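Side-chain contact in beta-1,4-galactanase (Humicola insolens, PDB 1HJQ), which hydrolyses beta-1,4-galactosidic linkages in type I arabinogalactans as a clan GH-A, family 53 glycoside hydrolase: residues Q92-P95 against A96-S100. Sequence-based numbering, arbitrary orientation.
Sequences QTTP and AGWPS
Pro95 sets the CB-CG-CD edge of its ring over one face of the Trp98 indole, its ring plane tilted, in a CH-pi contact between the first and last residues of the type II beta turn Pro95-Trp98. The turn lies in the barrel loop joining strand 75-80 to helix 102-123. Pro95 CB stands 3.6 Å from the centroid of the five-membered ring, 4° off the ring normal. CG sits over the middle of the whole indole, and CD reaches Trp98 CE3 at 3.7 Å. Trp98 CG is anti to its own carbonyl carbon (chi1 -75°), which swings the ring back over the proline. Beside this CH-pi contact, the methyl CG2 of Thr94 packs on Trp98 CB at 3.6 Å; OG1 of that threonine is hydrogen-bonded to the carbonyl of Trp142.

The polar part is one backbone bond, Trp98 N to Pro95 O, 3.1 Å long and nearly straight at 164°. Gly97 takes the third position of the turn with a positive phi, where a side chain would collide with the preceding carbonyl oxygen.

Beyond the turn, Trp98 also packs on Leu105 and Lys108 of helix 102-123. With an alanine in place of Trp98, Pro95 would probably lose its aromatic cover and a gap would open against that helix. A single backbone hydrogen bond thus closes the turn, and the remaining contact between its end residues is apolar, proline CH groups against the indole face.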
# COMPACT_ATOMS: atom_id res chain seq x y z
N GLN A 92 -7.28 12.46 -6.65
CA GLN A 92 -6.17 12.09 -7.51
C GLN A 92 -5.73 13.40 -8.17
O GLN A 92 -5.85 13.59 -9.38
CB GLN A 92 -6.62 11.08 -8.58
CG GLN A 92 -6.97 9.69 -8.05
CD GLN A 92 -5.75 8.91 -7.53
OE1 GLN A 92 -4.67 8.93 -8.13
NE2 GLN A 92 -5.94 8.20 -6.42
N THR A 93 -5.22 14.31 -7.34
CA THR A 93 -4.81 15.63 -7.79
C THR A 93 -3.47 15.66 -8.50
O THR A 93 -2.42 15.42 -7.90
CB THR A 93 -4.73 16.60 -6.61
OG1 THR A 93 -5.94 16.50 -5.85
CG2 THR A 93 -4.54 18.03 -7.11
N THR A 94 -3.51 15.96 -9.79
CA THR A 94 -2.31 16.05 -10.60
C THR A 94 -1.40 17.10 -9.98
O THR A 94 -1.86 18.16 -9.55
CB THR A 94 -2.65 16.49 -12.04
OG1 THR A 94 -3.50 15.51 -12.66
CG2 THR A 94 -1.39 16.65 -12.87
N PRO A 95 -0.09 16.81 -9.90
CA PRO A 95 0.88 17.75 -9.32
C PRO A 95 0.82 19.09 -10.05
O PRO A 95 0.79 19.13 -11.28
CB PRO A 95 2.22 17.05 -9.55
CG PRO A 95 1.86 15.60 -9.54
CD PRO A 95 0.58 15.57 -10.34
N ALA A 96 0.78 20.19 -9.30
CA ALA A 96 0.74 21.50 -9.95
C ALA A 96 1.92 21.58 -10.90
O ALA A 96 3.01 21.13 -10.56
CB ALA A 96 0.84 22.61 -8.91
N GLY A 97 1.69 22.12 -12.09
CA GLY A 97 2.76 22.23 -13.07
C GLY A 97 2.76 21.16 -14.15
O GLY A 97 3.21 21.42 -15.26
N TRP A 98 2.26 19.97 -13.84
CA TRP A 98 2.22 18.90 -14.83
C TRP A 98 1.28 19.25 -16.00
O TRP A 98 0.35 20.03 -15.84
CB TRP A 98 1.82 17.59 -14.15
CG TRP A 98 2.96 17.02 -13.37
CD1 TRP A 98 4.01 17.72 -12.84
CD2 TRP A 98 3.17 15.65 -13.03
NE1 TRP A 98 4.87 16.87 -12.19
CE2 TRP A 98 4.38 15.59 -12.30
CE3 TRP A 98 2.47 14.47 -13.28
CZ2 TRP A 98 4.90 14.39 -11.80
CZ3 TRP A 98 2.99 13.27 -12.79
CH2 TRP A 98 4.20 13.24 -12.06
N PRO A 99 1.53 18.69 -17.18
CA PRO A 99 0.73 18.94 -18.38
C PRO A 99 -0.78 18.71 -18.36
O PRO A 99 -1.32 18.05 -17.48
CB PRO A 99 1.44 18.13 -19.47
CG PRO A 99 2.26 17.14 -18.70
CD PRO A 99 2.73 17.90 -17.52
N SER A 100 -1.45 19.29 -19.37
CA SER A 100 -2.89 19.22 -19.53
C SER A 100 -3.35 18.38 -20.72
O SER A 100 -4.54 18.32 -21.00
CB SER A 100 -3.47 20.62 -19.70
OG SER A 100 -2.78 21.55 -18.89